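Local coordinates for OBG-type G domain-containing protein (Pyrococcus horikoshii, PDB 2E87), which probably binds GTP as a member of the Obg/NOG1 GTPase family and also binds GDP, at residues Val171-Pro176 and Gly223-Pro228; Ile250-Asp255 and His269-Val274. All blocks are in the same frame, centred on the assembly; numbering follows the deposited sequence.

Interaction 1: Val171-Pro176 and Gly223-Pro228; sequences VIAGHP and GLLDRP
This is a buried contact between the end of strand 169-173, with the start of the P-loop, and the loop after strand 214-220, at the nucleotide end of the G domain. V171, A173, G174 and P176 meet L225 and D226. The second loop corresponds to the switch II region that begins at the G3 motif of GTPases. One hydrogen bond joins the two: G174 N donates to L225 O at 3.3 Å. It is nearly straight at N-H (165°), but the donor sits above the carbonyl plane. At the backbone angles of G174 a CB would press on the carbonyl O of A173, which explains the glycine. G174 O rests against D226, 3.1 Å from D226 CB, with a CA-H...O contact beside it. The same oxygen accepts a bond from K180 NZ, so D226 lies close to a GDP-binding lysine. Apolar groups close the strand side. A173 CB lies 3.8 Å from L225 CB, and V171 CG1 reaches L225 CD1 at 4.1 Å. P176, which touches GDP, crosses the D226 side chain at about a right angle, and P176 CD is 3.5 Å from D226 O. The D226 carboxylate is held by its own loop. With chi1 at 62°, CG sits between the backbone N and the carbonyl carbon, and the carboxylate can take bonds from both G223 and R227. R227 forms a salt bridge with it, in which the NE to OD2 bond is weak. G223 N and R227 NH2 reach D226 OD1 from opposite faces of its plane, each at 2.7 Å.

Interaction 2: Ile250-Asp255 and His269-Val274; sequences IIYIFD and HLFEEV
Y252 OH is wedged against the L270 side chain: L270 CB, CG and CD2 each lie 3.3 Å from it. F271 N is also near this oxygen, but the angle is too poor for a hydrogen bond. The contact packs helix 264-277 against strand 249-254 within a beta-alpha-beta crossover of the G domain. The two short segments run nearly antiparallel, with axes 9.9 Å apart. Y252 is central. Its CG is anti to the backbone N (chi1 -163°), and the ring extends from the strand toward the helix. F271 meets it in an edge-to-face pair, with planes at 81° and centroids 5.2 Å apart. The edge of F271 points at the face of Y252, and F271 CD1 lies 3.7 Å from Y252 CG. F271 CB adds a CH-pi contact over that ring. F254 joins the cluster obliquely: F254 CZ is 3.5 Å from F271 CB. V274 CB approaches Y252 CE1 at 4.2 Å. E273, turned to the loop that continues from 223-228, bonds I229 N and S230 OG. No hydrogen bond crosses between the two segments, so the joint depends on ring geometry and close apolar packing, and the tyrosine hydroxyl contributes contact here rather than a bond.

In the fold
Interactions 1 and 2 have centres 8 Å apart in the same G domain, and interaction 1 closes before interaction 2 opens along the chain. They share the mixed sheet. Strands 169-173 and 249-254 are parallel neighbours in it, joined by probable hydrogen bonds from A173 N to I251 O and from I251 N to V171 O. Helix 264-277 touches both contacts: V274 packs on L225 as well as Y252, and L270 also meets H175. L270 CD1 lies against R227, too. The helix therefore backs both the P-loop and the 223-228 loop, linking the nucleotide-binding end of the domain to its core.

Interaction 1: Val171-Pro176 and Gly223-Pro228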
loop_
_atom_site.group_PDB
_atom_site.type_symbol
_atom_site.label_atom_id
_atom_site.label_comp_id
_atom_site.label_asym_id
_atom_site.label_seq_id
_atom_site.Cartn_x
_atom_site.Cartn_y
_atom_site.Cartn_z
ATOM N N VAL A 171 -9.799 -7.970 -13.987
ATOM C CA VAL A 171 -9.272 -6.684 -14.442
ATOM C C VAL A 171 -9.712 -6.463 -15.892
ATOM O O VAL A 171 -9.351 -7.237 -16.777
ATOM C CB VAL A 171 -7.712 -6.667 -14.353
ATOM C CG1 VAL A 171 -7.167 -5.366 -14.862
ATOM C CG2 VAL A 171 -7.266 -6.886 -12.909
ATOM N N ILE A 172 -10.496 -5.409 -16.119
ATOM C CA ILE A 172 -11.006 -5.073 -17.444
ATOM C C ILE A 172 -10.107 -4.057 -18.170
ATOM O O ILE A 172 -9.895 -2.949 -17.681
ATOM C CB ILE A 172 -12.459 -4.522 -17.346
ATOM C CG1 ILE A 172 -13.356 -5.553 -16.669
ATOM C CG2 ILE A 172 -13.012 -4.204 -18.743
ATOM C CD1 ILE A 172 -14.750 -5.012 -16.304
ATOM N N ALA A 173 -9.592 -4.457 -19.337
ATOM C CA ALA A 173 -8.690 -3.617 -20.141
ATOM C C ALA A 173 -9.253 -3.252 -21.531
ATOM O O ALA A 173 -10.283 -3.777 -21.969
ATOM C CB ALA A 173 -7.344 -4.324 -20.302
ATOM N N GLY A 174 -8.564 -2.344 -22.213
ATOM C CA GLY A 174 -8.986 -1.930 -23.534
ATOM C C GLY A 174 -8.891 -0.425 -23.661
ATOM O O GLY A 174 -8.822 0.276 -22.650
ATOM N N HIS A 175 -8.899 0.067 -24.901
ATOM C CA HIS A 175 -8.813 1.496 -25.177
ATOM C C HIS A 175 -9.935 2.288 -24.522
ATOM O O HIS A 175 -10.918 1.733 -24.021
ATOM C CB HIS A 175 -8.871 1.764 -26.691
ATOM C CG HIS A 175 -7.547 1.683 -27.375
ATOM N ND1 HIS A 175 -7.150 0.578 -28.097
ATOM C CD2 HIS A 175 -6.521 2.566 -27.436
ATOM C CE1 HIS A 175 -5.936 0.784 -28.577
ATOM N NE2 HIS A 175 -5.531 1.984 -28.190
ATOM N N PRO A 176 -9.809 3.615 -24.536
ATOM C CA PRO A 176 -10.849 4.436 -23.930
ATOM C C PRO A 176 -12.111 4.314 -24.757
ATOM O O PRO A 176 -12.048 4.156 -25.979
ATOM C CB PRO A 176 -10.256 5.844 -23.995
ATOM C CG PRO A 176 -8.748 5.582 -24.008
ATOM C CD PRO A 176 -8.666 4.438 -24.962
ATOM N N GLY A 223 -6.774 4.862 -17.874
ATOM C CA GLY A 223 -5.519 5.511 -17.566
ATOM C C GLY A 223 -4.391 4.555 -17.248
ATOM O O GLY A 223 -3.266 4.995 -17.024
ATOM N N LEU A 224 -4.679 3.256 -17.238
ATOM C CA LEU A 224 -3.671 2.253 -16.926
ATOM C C LEU A 224 -3.457 1.224 -18.052
ATOM O O LEU A 224 -2.335 1.039 -18.540
ATOM C CB LEU A 224 -4.053 1.536 -15.619
ATOM C CG LEU A 224 -4.265 2.407 -14.353
ATOM C CD1 LEU A 224 -4.738 1.541 -13.181
ATOM C CD2 LEU A 224 -2.962 3.137 -13.967
ATOM N N LEU A 225 -4.525 0.552 -18.469
ATOM C CA LEU A 225 -4.392 -0.445 -19.516
ATOM C C LEU A 225 -5.182 -0.057 -20.748
ATOM O O LEU A 225 -5.698 -0.913 -21.466
ATOM C CB LEU A 225 -4.841 -1.814 -18.998
ATOM C CG LEU A 225 -3.900 -2.423 -17.956
ATOM C CD1 LEU A 225 -4.453 -3.745 -17.483
ATOM C CD2 LEU A 225 -2.509 -2.622 -18.562
ATOM N N ASP A 226 -5.246 1.250 -20.993
ATOM C CA ASP A 226 -5.977 1.795 -22.129
ATOM C C ASP A 226 -5.057 2.578 -23.055
ATOM O O ASP A 226 -5.511 3.404 -23.846
ATOM C CB ASP A 226 -7.102 2.712 -21.638
ATOM C CG ASP A 226 -6.585 3.904 -20.877
ATOM O OD1 ASP A 226 -7.401 4.762 -20.470
ATOM O OD2 ASP A 226 -5.357 3.976 -20.687
ATOM N N ARG A 227 -3.760 2.321 -22.943
ATOM C CA ARG A 227 -2.777 2.990 -23.780
ATOM C C ARG A 227 -1.435 2.273 -23.721
ATOM O O ARG A 227 -1.145 1.560 -22.767
ATOM C CB ARG A 227 -2.615 4.437 -23.345
ATOM C CG ARG A 227 -2.020 4.605 -21.983
ATOM C CD ARG A 227 -2.439 5.932 -21.411
ATOM N NE ARG A 227 -3.896 6.028 -21.368
ATOM C CZ ARG A 227 -4.564 7.030 -20.809
ATOM N NH1 ARG A 227 -3.907 8.034 -20.236
ATOM N NH2 ARG A 227 -5.892 7.027 -20.823
ATOM N N PRO A 228 -0.603 2.443 -24.760
ATOM C CA PRO A 228 0.714 1.806 -24.823
ATOM C C PRO A 228 1.463 1.949 -23.501
ATOM O O PRO A 228 1.617 3.056 -22.988
ATOM C CB PRO A 228 1.396 2.561 -25.959
ATOM C CG PRO A 228 0.276 2.862 -26.865
ATOM C CD PRO A 228 -0.792 3.344 -25.910
#

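Interaction 2: Ile250-Asp255 and His269-Val274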
loop_
_atom_site.group_PDB
_atom_site.type_symbol
_atom_site.label_atom_id
_atom_site.label_comp_id
_atom_site.label_asym_id
_atom_site.label_seq_id
_atom_site.Cartn_x
_atom_site.Cartn_y
_atom_site.Cartn_z
ATOM N N ILE A 250 -7.910 -11.369 -16.698
ATOM C CA ILE A 250 -7.982 -10.144 -17.447
ATOM C C ILE A 250 -8.985 -10.264 -18.576
ATOM O O ILE A 250 -8.902 -11.185 -19.382
ATOM C CB ILE A 250 -6.607 -9.786 -18.036
ATOM C CG1 ILE A 250 -5.684 -9.279 -16.919
ATOM C CG2 ILE A 250 -6.766 -8.754 -19.126
ATOM C CD1 ILE A 250 -4.328 -8.847 -17.406
ATOM N N ILE A 251 -9.952 -9.352 -18.599
ATOM C CA ILE A 251 -10.956 -9.301 -19.659
ATOM C C ILE A 251 -10.520 -8.180 -20.592
ATOM O O ILE A 251 -10.381 -7.035 -20.172
ATOM C CB ILE A 251 -12.369 -8.949 -19.151
ATOM C CG1 ILE A 251 -12.994 -10.134 -18.411
ATOM C CG2 ILE A 251 -13.259 -8.599 -20.333
ATOM C CD1 ILE A 251 -14.340 -9.812 -17.776
ATOM N N TYR A 252 -10.289 -8.508 -21.852
ATOM C CA TYR A 252 -9.867 -7.500 -22.807
ATOM C C TYR A 252 -10.999 -7.231 -23.780
ATOM O O TYR A 252 -11.426 -8.131 -24.505
ATOM C CB TYR A 252 -8.642 -7.961 -23.588
ATOM C CG TYR A 252 -7.967 -6.808 -24.266
ATOM C CD1 TYR A 252 -6.928 -6.130 -23.636
ATOM C CD2 TYR A 252 -8.435 -6.318 -25.486
ATOM C CE1 TYR A 252 -6.374 -4.980 -24.194
ATOM C CE2 TYR A 252 -7.886 -5.175 -26.052
ATOM C CZ TYR A 252 -6.853 -4.509 -25.396
ATOM O OH TYR A 252 -6.295 -3.371 -25.927
ATOM N N ILE A 253 -11.475 -5.991 -23.793
ATOM C CA ILE A 253 -12.562 -5.615 -24.674
ATOM C C ILE A 253 -12.104 -4.913 -25.951
ATOM O O ILE A 253 -11.352 -3.938 -25.895
ATOM C CB ILE A 253 -13.553 -4.660 -23.983
ATOM C CG1 ILE A 253 -14.061 -5.259 -22.667
ATOM C CG2 ILE A 253 -14.710 -4.373 -24.925
ATOM C CD1 ILE A 253 -15.014 -4.347 -21.903
ATOM N N PHE A 254 -12.568 -5.429 -27.088
ATOM C CA PHE A 254 -12.311 -4.852 -28.409
ATOM C C PHE A 254 -13.624 -4.182 -28.830
ATOM O O PHE A 254 -14.698 -4.636 -28.439
ATOM C CB PHE A 254 -12.021 -5.926 -29.463
ATOM C CG PHE A 254 -10.634 -6.489 -29.420
ATOM C CD1 PHE A 254 -10.388 -7.717 -28.813
ATOM C CD2 PHE A 254 -9.578 -5.813 -30.024
ATOM C CE1 PHE A 254 -9.113 -8.264 -28.815
ATOM C CE2 PHE A 254 -8.304 -6.346 -30.034
ATOM C CZ PHE A 254 -8.066 -7.574 -29.429
ATOM N N ASP A 255 -13.535 -3.117 -29.625
ATOM C CA ASP A 255 -14.716 -2.425 -30.147
ATOM C C ASP A 255 -14.595 -2.450 -31.672
ATOM O O ASP A 255 -14.033 -1.541 -32.277
ATOM C CB ASP A 255 -14.782 -0.972 -29.653
ATOM C CG ASP A 255 -15.878 -0.163 -30.357
ATOM O OD1 ASP A 255 -16.717 -0.781 -31.054
ATOM O OD2 ASP A 255 -15.909 1.084 -30.217
ATOM N N HIS A 269 -2.875 -3.814 -31.505
ATOM C CA HIS A 269 -1.525 -3.580 -31.015
ATOM C C HIS A 269 -1.539 -3.504 -29.506
ATOM O O HIS A 269 -0.689 -4.097 -28.844
ATOM C CB HIS A 269 -0.945 -2.297 -31.599
ATOM C CG HIS A 269 -0.617 -2.400 -33.053
ATOM N ND1 HIS A 269 -0.373 -1.295 -33.841
ATOM C CD2 HIS A 269 -0.480 -3.479 -33.859
ATOM C CE1 HIS A 269 -0.100 -1.691 -35.072
ATOM N NE2 HIS A 269 -0.159 -3.012 -35.110
ATOM N N LEU A 270 -2.517 -2.787 -28.964
ATOM C CA LEU A 270 -2.617 -2.632 -27.524
ATOM C C LEU A 270 -2.863 -3.977 -26.870
ATOM O O LEU A 270 -2.238 -4.303 -25.862
ATOM C CB LEU A 270 -3.743 -1.664 -27.147
ATOM C CG LEU A 270 -3.745 -1.294 -25.661
ATOM C CD1 LEU A 270 -2.446 -0.585 -25.312
ATOM C CD2 LEU A 270 -4.937 -0.405 -25.353
ATOM N N PHE A 271 -3.769 -4.762 -27.441
ATOM C CA PHE A 271 -4.047 -6.068 -26.873
ATOM C C PHE A 271 -2.757 -6.888 -26.763
ATOM O O PHE A 271 -2.500 -7.530 -25.747
ATOM C CB PHE A 271 -5.046 -6.829 -27.736
ATOM C CG PHE A 271 -5.060 -8.295 -27.463
ATOM C CD1 PHE A 271 -5.743 -8.806 -26.367
ATOM C CD2 PHE A 271 -4.317 -9.162 -28.249
ATOM C CE1 PHE A 271 -5.679 -10.163 -26.057
ATOM C CE2 PHE A 271 -4.246 -10.526 -27.943
ATOM C CZ PHE A 271 -4.930 -11.022 -26.844
ATOM N N GLU A 272 -1.946 -6.864 -27.814
ATOM C CA GLU A 272 -0.707 -7.634 -27.826
ATOM C C GLU A 272 0.299 -7.138 -26.783
ATOM O O GLU A 272 0.994 -7.929 -26.151
ATOM C CB GLU A 272 -0.089 -7.618 -29.227
ATOM C CG GLU A 272 -1.071 -8.055 -30.296
ATOM C CD GLU A 272 -0.474 -8.077 -31.692
ATOM O OE1 GLU A 272 0.096 -7.042 -32.124
ATOM O OE2 GLU A 272 -0.595 -9.135 -32.355
ATOM N N GLU A 273 0.376 -5.828 -26.605
ATOM C CA GLU A 273 1.278 -5.273 -25.615
ATOM C C GLU A 273 0.793 -5.640 -24.204
ATOM O O GLU A 273 1.591 -5.968 -23.337
ATOM C CB GLU A 273 1.346 -3.759 -25.756
ATOM C CG GLU A 273 2.593 -3.178 -25.144
ATOM C CD GLU A 273 2.457 -1.711 -24.856
ATOM O OE1 GLU A 273 1.752 -1.371 -23.889
ATOM O OE2 GLU A 273 3.043 -0.896 -25.597
ATOM N N VAL A 274 -0.517 -5.597 -23.977
ATOM C CA VAL A 274 -1.067 -5.930 -22.667
ATOM C C VAL A 274 -1.021 -7.431 -22.408
ATOM O O VAL A 274 -0.737 -7.872 -21.290
ATOM C CB VAL A 274 -2.529 -5.414 -22.535
ATOM C CG1 VAL A 274 -3.183 -5.943 -21.267
ATOM C CG2 VAL A 274 -2.531 -3.897 -22.508
#